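Local structure of aryl acylamidase (bacterium CSBL00001, 4YJ6) at residues Y136-T141 with M325-T330. The protein is an amidase signature family enzyme that probably hydrolyses the amide bond of N-acyl aryl amines, as expected of an aryl acylamidase. Numbering follows the deposited sequence.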
# COMPACT_ATOMS: atom_id res chain seq x y z
N TYR A 136 -11.66 -5.43 -6.95
CA TYR A 136 -12.21 -4.80 -5.74
C TYR A 136 -11.22 -4.81 -4.57
O TYR A 136 -11.62 -4.62 -3.41
CB TYR A 136 -13.55 -5.46 -5.32
CG TYR A 136 -14.78 -4.87 -6.00
CD1 TYR A 136 -15.12 -3.55 -5.78
CD2 TYR A 136 -15.60 -5.64 -6.84
CE1 TYR A 136 -16.25 -2.99 -6.38
CE2 TYR A 136 -16.73 -5.09 -7.44
CZ TYR A 136 -17.04 -3.77 -7.21
OH TYR A 136 -18.15 -3.18 -7.78
N GLY A 137 -9.93 -4.94 -4.87
CA GLY A 137 -8.91 -4.98 -3.82
C GLY A 137 -9.01 -6.21 -2.91
O GLY A 137 -8.34 -6.26 -1.89
N PHE A 138 -9.81 -7.21 -3.28
CA PHE A 138 -10.29 -8.17 -2.27
C PHE A 138 -9.36 -9.39 -2.14
O PHE A 138 -9.79 -10.55 -2.23
CB PHE A 138 -11.76 -8.58 -2.57
CG PHE A 138 -12.60 -8.86 -1.33
CD1 PHE A 138 -12.40 -10.01 -0.58
CD2 PHE A 138 -13.61 -8.01 -0.94
CE1 PHE A 138 -13.20 -10.28 0.58
CE2 PHE A 138 -14.38 -8.27 0.21
CZ PHE A 138 -14.16 -9.41 0.95
N ARG A 139 -8.07 -9.11 -1.94
CA ARG A 139 -7.07 -10.12 -1.57
C ARG A 139 -5.70 -9.47 -1.47
O ARG A 139 -5.46 -8.39 -2.03
CB ARG A 139 -6.99 -11.27 -2.60
CG ARG A 139 -6.82 -10.77 -4.05
CD ARG A 139 -6.93 -11.91 -5.09
NE ARG A 139 -8.27 -12.48 -5.11
CZ ARG A 139 -8.58 -13.73 -5.44
NH1 ARG A 139 -7.63 -14.60 -5.77
NH2 ARG A 139 -9.85 -14.10 -5.42
N GLY A 140 -4.78 -10.14 -0.78
CA GLY A 140 -3.43 -9.66 -0.57
C GLY A 140 -2.44 -10.10 -1.66
O GLY A 140 -1.23 -10.05 -1.45
N THR A 141 -2.98 -10.51 -2.80
CA THR A 141 -2.18 -10.79 -3.99
C THR A 141 -2.70 -9.88 -5.11
O THR A 141 -3.79 -9.31 -5.00
CB THR A 141 -2.34 -12.23 -4.45
OG1 THR A 141 -3.75 -12.51 -4.52
CG2 THR A 141 -1.64 -13.19 -3.44
N MSE A 325 -17.00 -6.54 6.59
CA MSE A 325 -16.95 -5.08 6.59
C MSE A 325 -16.57 -4.49 5.24
O MSE A 325 -17.15 -3.48 4.83
CB MSE A 325 -15.96 -4.61 7.66
CG MSE A 325 -16.54 -4.85 8.99
SE MSE A 325 -15.07 -4.62 10.24
CE MSE A 325 -14.65 -2.80 9.98
N ILE A 326 -15.63 -5.10 4.53
CA ILE A 326 -15.25 -4.65 3.18
C ILE A 326 -16.36 -4.96 2.17
O ILE A 326 -16.62 -4.22 1.21
CB ILE A 326 -13.94 -5.37 2.73
CG1 ILE A 326 -12.76 -4.87 3.57
CG2 ILE A 326 -13.68 -5.16 1.19
CD1 ILE A 326 -12.17 -3.53 3.05
N ALA A 327 -17.01 -6.10 2.38
CA ALA A 327 -18.01 -6.55 1.42
C ALA A 327 -19.22 -5.60 1.36
O ALA A 327 -19.81 -5.47 0.32
CB ALA A 327 -18.48 -8.00 1.79
N ILE A 328 -19.62 -4.97 2.47
CA ILE A 328 -20.82 -4.15 2.46
C ILE A 328 -20.71 -3.00 1.45
O ILE A 328 -21.55 -2.85 0.56
CB ILE A 328 -21.21 -3.66 3.89
CG1 ILE A 328 -21.61 -4.87 4.74
CG2 ILE A 328 -22.39 -2.66 3.82
CD1 ILE A 328 -21.64 -4.61 6.27
N PRO A 329 -19.63 -2.20 1.53
CA PRO A 329 -19.52 -1.17 0.48
C PRO A 329 -19.21 -1.74 -0.90
O PRO A 329 -19.49 -1.08 -1.89
CB PRO A 329 -18.35 -0.28 0.95
CG PRO A 329 -17.82 -0.91 2.20
CD PRO A 329 -18.68 -2.03 2.64
N THR A 330 -18.64 -2.94 -0.97
CA THR A 330 -18.40 -3.55 -2.27
C THR A 330 -19.76 -3.87 -2.92
O THR A 330 -19.97 -3.65 -4.10
CB THR A 330 -17.56 -4.82 -2.11
OG1 THR A 330 -16.29 -4.46 -1.55
CG2 THR A 330 -17.31 -5.45 -3.47
O HOH W 1 -13.94 -3.18 -2.34
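The methyl group of Thr330 sits over the centre of the Tyr136 ring, a CH-pi contact in which CG2 stands 3.6 Å from the ring centroid and only 11° off the ring normal. The methyl reaches this position because it is anti to the backbone N of Thr330, while the hydroxyl (chi1 -61°) turns back along the helix. Beyond the ring, the phenol oxygen of Tyr136 is hydrogen-bonded to Ser333, so the same helix holds the tyrosine by its face and by its end.

A second apolar contact lies about one helical turn earlier. Phe138 directs the CD2-CE2 side of its ring at Ile326, whose CG2 comes obliquely to within 3.3 Å of Phe138 CE2, a tight fit. Ala327 adds a looser contact, its CB 4.4 Å from Phe138 CE2.

Polar contact across the interface passes through one water, which donates to Tyr136 O at 2.9 Å and to Thr330 OG1 at 2.8 Å. That hydroxyl in turn donates to Ile326 O at 2.8 Å, a bond back to the preceding turn that is common for threonine in helices, and Ile326 O also accepts the backbone N-H of Thr330. The threonine oxygen thus relays between the loop carbonyl and the helix backbone, which should restrict its rotation.

The contact is structural packing within the amidase fold: Tyr136 and Phe138, the latter centring an inverse gamma turn, bring the loop between strands 126-131 and 151-152 against helix 315-339. Helix 354-363 packs against the same cluster: Leu356 touches both aromatic residues, Trp359 meets the Phe138 ring, and Ile360 packs on Thr330.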